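Local coordinates for glycosyl hydrolases family 31 family protein (Aspergillus niger, PDB 6DRU) that catalyses the release of alpha-xylose from the non-reducing terminal glucose of xyloglucan oligosaccharides, at residues F24-F29 with P51-E56; I176-F181 with A506-G511; W191-E196 with T214-V219; A237-A242 with G475-C480. All coordinates share one frame; numbering follows the deposited sequence.

Interaction 1. Residues F24-F29 with P51-E56; sequences FGYDGF and PIEGYE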
loop_
_atom_site.group_PDB
_atom_site.type_symbol
_atom_site.label_atom_id
_atom_site.label_comp_id
_atom_site.label_asym_id
_atom_site.label_seq_id
_atom_site.Cartn_x
_atom_site.Cartn_y
_atom_site.Cartn_z
ATOM N N PHE A 24 -1.638 17.572 32.788
ATOM C CA PHE A 24 -3.030 17.486 32.358
ATOM C C PHE A 24 -3.871 16.973 33.517
ATOM O O PHE A 24 -3.781 15.797 33.881
ATOM C CB PHE A 24 -3.165 16.579 31.135
ATOM C CG PHE A 24 -4.230 17.010 30.179
ATOM C CD1 PHE A 24 -3.997 18.041 29.287
ATOM C CD2 PHE A 24 -5.465 16.387 30.168
ATOM C CE1 PHE A 24 -4.978 18.445 28.403
ATOM C CE2 PHE A 24 -6.450 16.783 29.287
ATOM C CZ PHE A 24 -6.206 17.816 28.403
ATOM N N GLY A 25 -4.699 17.848 34.081
ATOM C CA GLY A 25 -5.525 17.487 35.212
ATOM C C GLY A 25 -4.705 17.194 36.463
ATOM O O GLY A 25 -3.497 17.424 36.536
ATOM N N TYR A 26 -5.406 16.673 37.467
ATOM C CA TYR A 26 -4.765 16.306 38.722
ATOM C C TYR A 26 -3.923 15.053 38.524
ATOM O O TYR A 26 -4.430 14.023 38.068
ATOM C CB TYR A 26 -5.811 16.077 39.809
ATOM C CG TYR A 26 -6.488 17.336 40.303
ATOM C CD1 TYR A 26 -5.751 18.474 40.597
ATOM C CD2 TYR A 26 -7.865 17.382 40.484
ATOM C CE1 TYR A 26 -6.365 19.625 41.051
ATOM C CE2 TYR A 26 -8.488 18.529 40.938
ATOM C CZ TYR A 26 -7.733 19.647 41.220
ATOM O OH TYR A 26 -8.343 20.794 41.672
ATOM N N ASP A 27 -2.637 15.144 38.867
ATOM C CA ASP A 27 -1.727 13.996 38.870
ATOM C C ASP A 27 -1.670 13.308 37.508
ATOM O O ASP A 27 -1.604 12.081 37.419
ATOM C CB ASP A 27 -2.121 12.989 39.954
ATOM C CG ASP A 27 -2.617 13.655 41.224
ATOM O OD1 ASP A 27 -1.816 14.334 41.899
ATOM O OD2 ASP A 27 -3.813 13.489 41.550
ATOM N N GLY A 28 -1.675 14.092 36.438
ATOM C CA GLY A 28 -1.708 13.532 35.100
ATOM C C GLY A 28 -0.769 14.247 34.152
ATOM O O GLY A 28 -0.482 15.436 34.301
ATOM N N PHE A 29 -0.284 13.490 33.168
ATOM C CA PHE A 29 0.497 14.021 32.060
ATOM C C PHE A 29 -0.145 13.598 30.747
ATOM O O PHE A 29 -0.673 12.486 30.633
ATOM C CB PHE A 29 1.951 13.538 32.105
ATOM C CG PHE A 29 2.824 14.336 33.029
ATOM C CD1 PHE A 29 3.009 15.693 32.825
ATOM C CD2 PHE A 29 3.466 13.730 34.095
ATOM C CE1 PHE A 29 3.814 16.434 33.672
ATOM C CE2 PHE A 29 4.273 14.463 34.945
ATOM C CZ PHE A 29 4.447 15.818 34.732
ATOM N N PRO A 51 -9.506 19.392 31.417
ATOM C CA PRO A 51 -10.307 18.336 32.043
ATOM C C PRO A 51 -11.495 18.919 32.792
ATOM O O PRO A 51 -11.463 20.062 33.258
ATOM C CB PRO A 51 -9.317 17.658 32.997
ATOM C CG PRO A 51 -7.986 17.899 32.375
ATOM C CD PRO A 51 -8.073 19.258 31.733
ATOM N N ILE A 52 -12.557 18.112 32.891
ATOM C CA ILE A 52 -13.779 18.520 33.584
ATOM C C ILE A 52 -13.464 19.017 34.986
ATOM O O ILE A 52 -14.162 19.884 35.526
ATOM C CB ILE A 52 -14.783 17.345 33.611
ATOM C CG1 ILE A 52 -15.365 17.101 32.219
ATOM C CG2 ILE A 52 -15.909 17.597 34.601
ATOM C CD1 ILE A 52 -16.025 15.750 32.076
ATOM N N GLU A 53 -12.386 18.511 35.576
ATOM C CA GLU A 53 -12.014 18.835 36.942
ATOM C C GLU A 53 -10.502 18.721 37.057
ATOM O O GLU A 53 -9.932 17.683 36.710
ATOM C CB GLU A 53 -12.729 17.893 37.914
ATOM C CG GLU A 53 -12.041 17.641 39.231
ATOM C CD GLU A 53 -12.756 16.568 40.025
ATOM O OE1 GLU A 53 -14.004 16.602 40.074
ATOM O OE2 GLU A 53 -12.075 15.683 40.586
ATOM N N GLY A 54 -9.861 19.790 37.513
ATOM C CA GLY A 54 -8.412 19.800 37.599
ATOM C C GLY A 54 -7.912 21.140 38.092
ATOM O O GLY A 54 -8.690 22.033 38.443
ATOM N N TYR A 55 -6.584 21.261 38.117
ATOM C CA TYR A 55 -5.922 22.464 38.606
ATOM C C TYR A 55 -5.982 23.623 37.621
ATOM O O TYR A 55 -5.658 24.752 38.005
ATOM C CB TYR A 55 -4.454 22.162 38.923
ATOM C CG TYR A 55 -3.584 22.059 37.687
ATOM C CD1 TYR A 55 -3.525 20.882 36.955
ATOM C CD2 TYR A 55 -2.832 23.143 37.248
ATOM C CE1 TYR A 55 -2.737 20.786 35.821
ATOM C CE2 TYR A 55 -2.046 23.056 36.116
ATOM C CZ TYR A 55 -2.001 21.875 35.408
ATOM O OH TYR A 55 -1.215 21.786 34.281
ATOM N N GLU A 56 -6.380 23.380 36.375
ATOM C CA GLU A 56 -6.223 24.380 35.332
ATOM C C GLU A 56 -7.357 25.397 35.356
ATOM O O GLU A 56 -8.461 25.137 35.841
ATOM C CB GLU A 56 -6.165 23.720 33.955
ATOM C CG GLU A 56 -5.239 22.526 33.878
ATOM C CD GLU A 56 -5.968 21.213 34.073
ATOM O OE1 GLU A 56 -7.106 21.237 34.585
ATOM O OE2 GLU A 56 -5.406 20.159 33.706
HETATM O O HOH W 1 -7.743 16.006 37.172
#

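Interaction 2. Residues I176-F181 with A506-G511; sequences IPTPVF and AATGWG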
loop_
_atom_site.group_PDB
_atom_site.type_symbol
_atom_site.label_atom_id
_atom_site.label_comp_id
_atom_site.label_asym_id
_atom_site.label_seq_id
_atom_site.Cartn_x
_atom_site.Cartn_y
_atom_site.Cartn_z
ATOM N N ILE A 176 -16.348 -4.737 22.768
ATOM C CA ILE A 176 -16.105 -3.300 22.644
ATOM C C ILE A 176 -14.722 -2.974 23.193
ATOM O O ILE A 176 -14.608 -2.493 24.330
ATOM C CB ILE A 176 -17.182 -2.484 23.375
ATOM C CG1 ILE A 176 -18.572 -3.054 23.097
ATOM C CG2 ILE A 176 -17.116 -1.023 22.953
ATOM C CD1 ILE A 176 -19.631 -2.544 24.047
ATOM N N PRO A 177 -13.653 -3.210 22.433
ATOM C CA PRO A 177 -12.307 -2.910 22.943
ATOM C C PRO A 177 -12.101 -1.409 23.084
ATOM O O PRO A 177 -12.285 -0.649 22.130
ATOM C CB PRO A 177 -11.383 -3.513 21.880
ATOM C CG PRO A 177 -12.203 -3.511 20.634
ATOM C CD PRO A 177 -13.620 -3.755 21.067
ATOM N N THR A 178 -11.719 -0.987 24.286
ATOM C CA THR A 178 -11.504 0.424 24.579
ATOM C C THR A 178 -10.215 0.585 25.376
ATOM O O THR A 178 -10.111 0.066 26.493
ATOM C CB THR A 178 -12.691 1.003 25.351
ATOM O OG1 THR A 178 -13.894 0.818 24.595
ATOM C CG2 THR A 178 -12.489 2.489 25.609
ATOM N N PRO A 179 -9.220 1.297 24.849
ATOM C CA PRO A 179 -7.909 1.378 25.518
ATOM C C PRO A 179 -7.905 2.346 26.699
ATOM O O PRO A 179 -7.218 3.372 26.704
ATOM C CB PRO A 179 -6.991 1.831 24.375
ATOM C CG PRO A 179 -7.871 2.679 23.524
ATOM C CD PRO A 179 -9.246 2.058 23.587
ATOM N N VAL A 180 -8.685 2.012 27.724
ATOM C CA VAL A 180 -8.686 2.716 29.001
ATOM C C VAL A 180 -8.582 1.651 30.083
ATOM O O VAL A 180 -9.499 0.837 30.243
ATOM C CB VAL A 180 -9.946 3.572 29.199
ATOM C CG1 VAL A 180 -9.990 4.132 30.613
ATOM C CG2 VAL A 180 -9.995 4.694 28.176
ATOM N N PHE A 181 -7.470 1.642 30.817
ATOM C CA PHE A 181 -7.253 0.604 31.813
ATOM C C PHE A 181 -6.636 1.190 33.072
ATOM O O PHE A 181 -5.976 2.231 33.037
ATOM C CB PHE A 181 -6.361 -0.526 31.269
ATOM C CG PHE A 181 -4.910 -0.152 31.118
ATOM C CD1 PHE A 181 -4.005 -0.396 32.143
ATOM C CD2 PHE A 181 -4.443 0.410 29.944
ATOM C CE1 PHE A 181 -2.668 -0.066 32.003
ATOM C CE2 PHE A 181 -3.107 0.737 29.798
ATOM C CZ PHE A 181 -2.219 0.500 30.831
ATOM N N ALA A 506 -16.839 -1.298 34.136
ATOM C CA ALA A 506 -16.760 -0.325 35.221
ATOM C C ALA A 506 -15.366 0.280 35.314
ATOM O O ALA A 506 -15.219 1.485 35.553
ATOM C CB ALA A 506 -17.159 -0.979 36.543
ATOM N N ALA A 507 -14.328 -0.539 35.127
ATOM C CA ALA A 507 -12.963 -0.027 35.158
ATOM C C ALA A 507 -12.636 0.824 33.939
ATOM O O ALA A 507 -11.693 1.621 33.991
ATOM C CB ALA A 507 -11.967 -1.183 35.270
ATOM N N THR A 508 -13.389 0.673 32.848
ATOM C CA THR A 508 -13.214 1.518 31.675
ATOM C C THR A 508 -13.902 2.869 31.827
ATOM O O THR A 508 -13.600 3.796 31.065
ATOM C CB THR A 508 -13.740 0.794 30.428
ATOM O OG1 THR A 508 -13.320 -0.575 30.458
ATOM C CG2 THR A 508 -13.214 1.441 29.151
ATOM N N GLY A 509 -14.799 3.009 32.802
ATOM C CA GLY A 509 -15.523 4.243 33.027
ATOM C C GLY A 509 -16.998 4.179 32.698
ATOM O O GLY A 509 -17.680 5.206 32.806
ATOM N N TRP A 510 -17.515 3.017 32.309
ATOM C CA TRP A 510 -18.908 2.868 31.907
ATOM C C TRP A 510 -19.715 2.351 33.091
ATOM O O TRP A 510 -19.444 1.258 33.601
ATOM C CB TRP A 510 -19.037 1.915 30.718
ATOM C CG TRP A 510 -18.165 2.268 29.553
ATOM C CD1 TRP A 510 -17.592 3.479 29.287
ATOM C CD2 TRP A 510 -17.764 1.393 28.492
ATOM N NE1 TRP A 510 -16.858 3.411 28.127
ATOM C CE2 TRP A 510 -16.950 2.141 27.619
ATOM C CE3 TRP A 510 -18.017 0.051 28.196
ATOM C CZ2 TRP A 510 -16.385 1.591 26.470
ATOM C CZ3 TRP A 510 -17.455 -0.494 27.055
ATOM C CH2 TRP A 510 -16.649 0.276 26.208
ATOM N N GLY A 511 -20.708 3.128 33.516
ATOM C CA GLY A 511 -21.549 2.733 34.628
ATOM C C GLY A 511 -22.893 2.193 34.191
ATOM O O GLY A 511 -23.427 1.265 34.806
#

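Interaction 3. Residues W191-E196 with T214-V219; sequences WNMPAE and TLVDYV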
loop_
_atom_site.group_PDB
_atom_site.type_symbol
_atom_site.label_atom_id
_atom_site.label_comp_id
_atom_site.label_asym_id
_atom_site.label_seq_id
_atom_site.Cartn_x
_atom_site.Cartn_y
_atom_site.Cartn_z
ATOM N N TRP A 191 -5.329 5.566 25.876
ATOM C CA TRP A 191 -4.796 5.635 24.515
ATOM C C TRP A 191 -5.814 6.403 23.681
ATOM O O TRP A 191 -6.739 5.830 23.103
ATOM C CB TRP A 191 -4.529 4.230 23.990
ATOM C CG TRP A 191 -3.960 4.108 22.602
ATOM C CD1 TRP A 191 -4.630 3.723 21.477
ATOM C CD2 TRP A 191 -2.599 4.321 22.201
ATOM N NE1 TRP A 191 -3.780 3.697 20.400
ATOM C CE2 TRP A 191 -2.527 4.062 20.817
ATOM C CE3 TRP A 191 -1.438 4.716 22.873
ATOM C CZ2 TRP A 191 -1.342 4.186 20.094
ATOM C CZ3 TRP A 191 -0.261 4.838 22.152
ATOM C CH2 TRP A 191 -0.223 4.572 20.777
ATOM N N ASN A 192 -5.648 7.727 23.635
ATOM C CA ASN A 192 -6.622 8.634 23.019
ATOM C C ASN A 192 -6.466 8.611 21.497
ATOM O O ASN A 192 -5.967 9.546 20.866
ATOM C CB ASN A 192 -6.457 10.042 23.577
ATOM C CG ASN A 192 -7.549 10.987 23.115
ATOM O OD1 ASN A 192 -8.667 10.567 22.814
ATOM N ND2 ASN A 192 -7.230 12.274 23.056
ATOM N N MET A 193 -6.919 7.505 20.902
ATOM C CA MET A 193 -6.751 7.264 19.476
ATOM C C MET A 193 -8.015 6.620 18.915
ATOM O O MET A 193 -8.517 5.641 19.495
ATOM C CB MET A 193 -5.538 6.368 19.211
ATOM C CG MET A 193 -4.236 6.879 19.806
ATOM S SD MET A 193 -3.478 8.170 18.808
ATOM C CE MET A 193 -2.718 7.186 17.520
ATOM N N PRO A 194 -8.556 7.134 17.810
ATOM C CA PRO A 194 -9.713 6.499 17.168
ATOM C C PRO A 194 -9.367 5.414 16.160
ATOM O O PRO A 194 -10.284 4.824 15.578
ATOM C CB PRO A 194 -10.381 7.687 16.465
ATOM C CG PRO A 194 -9.233 8.547 16.069
ATOM C CD PRO A 194 -8.193 8.404 17.156
ATOM N N ALA A 195 -8.087 5.134 15.940
ATOM C CA ALA A 195 -7.688 4.156 14.941
ATOM C C ALA A 195 -7.810 2.738 15.482
ATOM O O ALA A 195 -7.620 2.485 16.675
ATOM C CB ALA A 195 -6.251 4.413 14.481
ATOM N N GLU A 196 -8.133 1.809 14.588
ATOM C CA GLU A 196 -8.081 0.402 14.944
ATOM C C GLU A 196 -6.637 -0.015 15.197
ATOM O O GLU A 196 -5.688 0.588 14.690
ATOM C CB GLU A 196 -8.693 -0.460 13.839
ATOM C CG GLU A 196 -10.194 -0.291 13.683
ATOM C CD GLU A 196 -10.815 -1.358 12.798
ATOM O OE1 GLU A 196 -10.064 -2.042 12.072
ATOM O OE2 GLU A 196 -12.054 -1.515 12.831
ATOM N N THR A 214 -2.146 10.315 12.084
ATOM C CA THR A 214 -1.226 11.422 11.885
ATOM C C THR A 214 -0.663 11.951 13.194
ATOM O O THR A 214 0.107 12.918 13.175
ATOM C CB THR A 214 -1.912 12.566 11.125
ATOM O OG1 THR A 214 -2.913 13.167 11.959
ATOM C CG2 THR A 214 -2.562 12.044 9.850
ATOM N N LEU A 215 -1.016 11.339 14.327
ATOM C CA LEU A 215 -0.628 11.833 15.642
ATOM C C LEU A 215 -0.917 10.793 16.717
ATOM O O LEU A 215 -2.016 10.230 16.763
ATOM C CB LEU A 215 -1.366 13.135 15.964
ATOM C CG LEU A 215 -1.244 13.640 17.403
ATOM C CD1 LEU A 215 0.197 13.994 17.725
ATOM C CD2 LEU A 215 -2.161 14.829 17.639
ATOM N N VAL A 216 0.059 10.535 17.587
ATOM C CA VAL A 216 -0.109 9.645 18.730
ATOM C C VAL A 216 -0.420 10.493 19.954
ATOM O O VAL A 216 0.162 11.569 20.141
ATOM C CB VAL A 216 1.147 8.779 18.951
ATOM C CG1 VAL A 216 0.933 7.809 20.097
ATOM C CG2 VAL A 216 1.497 8.026 17.681
ATOM N N ASP A 217 -1.339 10.013 20.791
ATOM C CA ASP A 217 -1.836 10.801 21.916
ATOM C C ASP A 217 -2.257 9.859 23.034
ATOM O O ASP A 217 -3.113 8.994 22.827
ATOM C CB ASP A 217 -3.011 11.682 21.473
ATOM C CG ASP A 217 -3.481 12.636 22.558
ATOM O OD1 ASP A 217 -2.831 12.714 23.623
ATOM O OD2 ASP A 217 -4.503 13.322 22.338
ATOM N N TYR A 218 -1.659 10.025 24.215
ATOM C CA TYR A 218 -2.071 9.250 25.376
ATOM C C TYR A 218 -1.936 10.097 26.634
ATOM O O TYR A 218 -1.227 11.107 26.657
ATOM C CB TYR A 218 -1.273 7.942 25.508
ATOM C CG TYR A 218 0.211 8.092 25.783
ATOM C CD1 TYR A 218 0.687 8.239 27.081
ATOM C CD2 TYR A 218 1.137 8.045 24.750
ATOM C CE1 TYR A 218 2.040 8.360 27.340
ATOM C CE2 TYR A 218 2.495 8.163 24.999
ATOM C CZ TYR A 218 2.939 8.319 26.296
ATOM O OH TYR A 218 4.286 8.439 26.550
ATOM N N VAL A 219 -2.637 9.666 27.684
ATOM C CA VAL A 219 -2.659 10.344 28.975
ATOM C C VAL A 219 -2.419 9.305 30.063
ATOM O O VAL A 219 -2.996 8.214 30.025
ATOM C CB VAL A 219 -3.997 11.078 29.220
ATOM C CG1 VAL A 219 -3.991 11.767 30.574
ATOM C CG2 VAL A 219 -4.269 12.085 28.116
#

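Interaction 4. Residues A237-A242 with G475-C480; sequences ALTGRA and GSQRFC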
loop_
_atom_site.group_PDB
_atom_site.type_symbol
_atom_site.label_atom_id
_atom_site.label_comp_id
_atom_site.label_asym_id
_atom_site.label_seq_id
_atom_site.Cartn_x
_atom_site.Cartn_y
_atom_site.Cartn_z
ATOM N N ALA A 237 -13.005 12.616 34.839
ATOM C CA ALA A 237 -12.687 14.019 34.608
ATOM C C ALA A 237 -11.982 14.233 33.276
ATOM O O ALA A 237 -12.032 15.340 32.731
ATOM C CB ALA A 237 -11.824 14.564 35.744
ATOM N N LEU A 238 -11.331 13.202 32.743
ATOM C CA LEU A 238 -10.657 13.311 31.458
ATOM C C LEU A 238 -11.584 13.012 30.290
ATOM O O LEU A 238 -11.534 13.705 29.270
ATOM C CB LEU A 238 -9.458 12.361 31.410
ATOM C CG LEU A 238 -8.209 12.795 32.174
ATOM C CD1 LEU A 238 -7.286 11.610 32.391
ATOM C CD2 LEU A 238 -7.491 13.909 31.434
ATOM N N THR A 239 -12.447 12.004 30.423
ATOM C CA THR A 239 -13.218 11.500 29.297
ATOM C C THR A 239 -14.716 11.742 29.405
ATOM O O THR A 239 -15.423 11.571 28.407
ATOM C CB THR A 239 -12.966 9.996 29.124
ATOM O OG1 THR A 239 -13.447 9.298 30.277
ATOM C CG2 THR A 239 -11.480 9.735 28.976
ATOM N N GLY A 240 -15.222 12.133 30.572
ATOM C CA GLY A 240 -16.636 12.433 30.688
ATOM C C GLY A 240 -17.288 11.991 31.982
ATOM O O GLY A 240 -17.086 10.864 32.447
ATOM N N ARG A 241 -18.075 12.885 32.573
ATOM C CA ARG A 241 -18.871 12.589 33.756
ATOM C C ARG A 241 -20.297 12.269 33.330
ATOM O O ARG A 241 -20.934 13.063 32.629
ATOM C CB ARG A 241 -18.859 13.766 34.732
ATOM C CG ARG A 241 -17.540 13.964 35.460
ATOM C CD ARG A 241 -17.410 13.015 36.641
ATOM N NE ARG A 241 -16.080 13.069 37.239
ATOM C CZ ARG A 241 -15.633 14.084 37.971
ATOM N NH1 ARG A 241 -16.411 15.135 38.194
ATOM N NH2 ARG A 241 -14.407 14.052 38.477
ATOM N N ALA A 242 -20.789 11.105 33.746
ATOM C CA ALA A 242 -22.097 10.654 33.304
ATOM C C ALA A 242 -23.193 11.593 33.805
ATOM O O ALA A 242 -23.054 12.221 34.859
ATOM C CB ALA A 242 -22.368 9.236 33.795
ATOM N N GLY A 475 -14.965 7.487 26.857
ATOM C CA GLY A 475 -15.849 8.547 27.295
ATOM C C GLY A 475 -17.296 8.386 26.894
ATOM O O GLY A 475 -18.047 9.362 26.926
ATOM N N SER A 476 -17.716 7.174 26.519
ATOM C CA SER A 476 -19.108 6.954 26.143
ATOM C C SER A 476 -20.067 7.209 27.297
ATOM O O SER A 476 -21.269 7.386 27.060
ATOM C CB SER A 476 -19.297 5.528 25.619
ATOM O OG SER A 476 -18.847 5.402 24.281
ATOM N N GLN A 477 -19.571 7.241 28.537
ATOM C CA GLN A 477 -20.439 7.474 29.683
ATOM C C GLN A 477 -21.013 8.883 29.707
ATOM O O GLN A 477 -21.914 9.151 30.509
ATOM C CB GLN A 477 -19.687 7.201 30.988
ATOM C CG GLN A 477 -18.588 8.199 31.312
ATOM C CD GLN A 477 -17.263 7.842 30.671
ATOM O OE1 GLN A 477 -17.163 6.875 29.917
ATOM N NE2 GLN A 477 -16.230 8.619 30.979
ATOM N N ARG A 478 -20.526 9.783 28.851
ATOM C CA ARG A 478 -21.027 11.150 28.826
ATOM C C ARG A 478 -22.424 11.259 28.228
ATOM O O ARG A 478 -23.029 12.332 28.315
ATOM C CB ARG A 478 -20.068 12.040 28.036
ATOM C CG ARG A 478 -20.146 11.833 26.533
ATOM C CD ARG A 478 -19.123 12.678 25.795
ATOM N NE ARG A 478 -17.760 12.228 26.054
ATOM C CZ ARG A 478 -16.677 12.778 25.516
ATOM N NH1 ARG A 478 -16.794 13.805 24.685
ATOM N NH2 ARG A 478 -15.474 12.301 25.809
ATOM N N PHE A 479 -22.947 10.191 27.635
ATOM C CA PHE A 479 -24.224 10.227 26.938
ATOM C C PHE A 479 -25.336 9.644 27.802
ATOM O O PHE A 479 -25.097 8.812 28.680
ATOM C CB PHE A 479 -24.152 9.447 25.623
ATOM C CG PHE A 479 -23.059 9.903 24.699
ATOM C CD1 PHE A 479 -23.082 11.172 24.147
ATOM C CD2 PHE A 479 -22.018 9.051 24.365
ATOM C CE1 PHE A 479 -22.081 11.589 23.290
ATOM C CE2 PHE A 479 -21.014 9.462 23.508
ATOM C CZ PHE A 479 -21.046 10.734 22.969
ATOM N N CYS A 480 -26.565 10.091 27.536
ATOM C CA CYS A 480 -27.752 9.435 28.074
ATOM C C CYS A 480 -27.916 8.078 27.401
ATOM O O CYS A 480 -28.902 7.848 26.693
ATOM C CB CYS A 480 -29.004 10.290 27.855
ATOM S SG CYS A 480 -28.981 11.945 28.596
HETATM O O HOH W 2 -22.139 14.047 30.143
#

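Interaction 1. Residues F24-F29 with P51-E56
Tyr26 lies with one face of its ring over the backbone of Gly54; Tyr26 (79 Å²), Gly25 (62 Å²) and Tyr55 (55 Å²) supply most of the buried surface. The evidence for a CH-pi contact is direct: Gly54 CA sits 3.7 Å from the centroid of the Tyr26 ring and 15° off its normal. Tyr55 N approaches the same ring obliquely, and Tyr26 CE1 packs 3.8 Å from Tyr55 CB. Gly25 opens a type II beta turn from Gly25 to Gly28, with Phe24 N donating to Gly28 O at 2.9 Å just outside it; the turn links strands 17-23 and 28-35. Gly25 O meets the Tyr55 ring at the edge, 3.5 Å from CD1, and also takes a bond from Asn78. Gly25 N points to Glu56 OE2, but the modelled separation is too short for its exact length to be trusted; Glu56 OE2 has a second partner in His60. On the Phe24 side, Pro51 CD covers a face of the Phe24 ring, 4.2 Å from its centroid. The chemistry is thus that of a hairpin turn packed through CH-pi contacts, the faces of Tyr26 and Phe24 lying against Gly54 CA and Pro51 CD.

Interaction 2. Residues I176-F181 with A506-G511
Thr178 puts its hydroxyl oxygen at the edge of the Trp510 indole, near the ring plane, with OG1 3.2 Å from CZ2. The first torsion of Thr178 explains this, since at chi1 -57° OG1 lies opposite the carbonyl carbon while CG2 lies anti to the backbone N, where it meets Thr508 CG2 at 3.8 Å. The same end of the indole also meets Ile176, with CH2 3.5 Å from Ile176 CG2, an approach that is neither face-on nor edge-on. One indole face is occupied from its own segment, by Thr508 CG2. Val180 completes the row: its CB is 3.9 Å from Thr508 CG2, and its CG1 is 3.7 Å from Thr508 O. Ile176, Thr178 and Val180 all point toward the segment 506-511, as expected of every second residue of a strand. Helix 492-508 stops here in a Schellman motif, where Gly509 has positive phi. The polar ends find partners outside: Thr508 OG1 bonds to Ser504 O and Gly153 N, and Trp510 NE1 weakly to Tyr473 O. The contact joins strand 176-183 to a helix of the TIM-barrel region, with the Ile176 side chain about 10 Å from that of the active-site Asp395. Methyl, methine and indole surfaces therefore make this interface, so its cohesion comes chiefly from buried apolar packing, with an oxygen facing the probably electropositive indole rim.

Interaction 3. Residues W191-E196 with T214-V219
Asn192 and Asp217 meet where two neighbouring antiparallel strands, 187-191 and 216-222, diverge within the mixed sheet of the N-terminal beta domain of this family 31 enzyme, at the C-terminal end of strand 187-191. Their side chains lie side by side and point the same way, both with CG opposite the backbone N. Asn192 ND2 donates to Asp217 OD2 at 3.0 Å with an angle of 138° at the hydrogen. The bond is skewed: OD2 is approached from above the carboxylate plane, and the amide and carboxylate planes stand 63° apart. Neither group depends on this bond alone. Asp217 OD2 also forms a salt bridge with Arg30, its stronger partner, and Asn192 ND2 is shared with Ser45 OG, while Asn192 OD1 accepts from Phe46 N. The amide of the asparagine is thus engaged at both ends, which should fix its rotation.

Backbone pairing is slighter. Asn192 N reaches Asp217 O at 2.9 Å, but at 124° the bond is weak. Asn192 is the centre of an inverse gamma turn, in which Met193 N makes a weak bond to Trp191 O at 2.8 Å. Beyond it Met193 O accepts from Tyr473 OH, and Leu215 O from Thr213 OG1.

Apolar groups fill the other side. Met193, bent at its second and third torsions, brings SD to 3.7 Å from Val216 CA, and its CG lies over a face of the Trp191 indole. At the far rim of that indole, Trp191 CH2 rests 3.5 Å from Val216 CG1.

Interaction 4. Residues A237-A242 with G475-C480
Gln477 reaches across to the end of helix 228-239 and divides its amide nitrogen between two acceptors, which makes this the close-fitting half of the contact. NE2 donates to Thr239 OG1 at 2.9 Å and to Gly240 O at 2.8 Å, the latter bond being the straighter (162°). Both acceptors lie within 7° of the amide plane of Gln477, so each N-H is used in its natural direction and the head group should be held flat. Because Thr239 OG1 accepts here, its own proton can go to Ile235 O, a turn back in the helix. Beside this, Gly475 CA comes to 3.3 Å from Thr239 O. Just past the helix, Gly240 with its positive phi turns the chain along the loop.

Towards the partly exposed Arg241 and Arg478 the fit is looser. Arg478 NH2 makes a weak bond to Thr239 O at 2.7 Å, bent to 127°, and another weak one to Phe46 O. Its NE folds back to Gly475 O at 3.0 Å, which steadies the guanidinium. Further out, a water bridges the backbone: it donates to Arg241 O at 2.9 Å and to Arg478 O at 2.7 Å. Arg241 itself turns off to Ser236 and Glu53. Chemically, carbonyls at the helix C-terminus are met by an amide and a guanidinium, an arrangement that would oppose the partial negative charge of that end.

Overall arrangement
Along the chain, interaction 1 closes before the rest open, while interactions 3 and 4 are nested in the long loop closed by interaction 2. Interactions 1, 2 and 3 reach the same mixed sheet; strands 28-35 and 216-222 are neighbours in it, and Phe29 packs on Val219. Helix 228-239, which follows strand 216-222, carries the first half of interaction 4 and meets interaction 1 through the Glu53-Arg241 salt bridge. Interactions 2 and 4, with centres about 11 Å apart, adjoin where Trp510 packs on Gln477. Both tie the beta domain and its following helix to the TIM-barrel region, whereas interactions 1 and 3, centres about 19 Å apart, join parts within the beta domain.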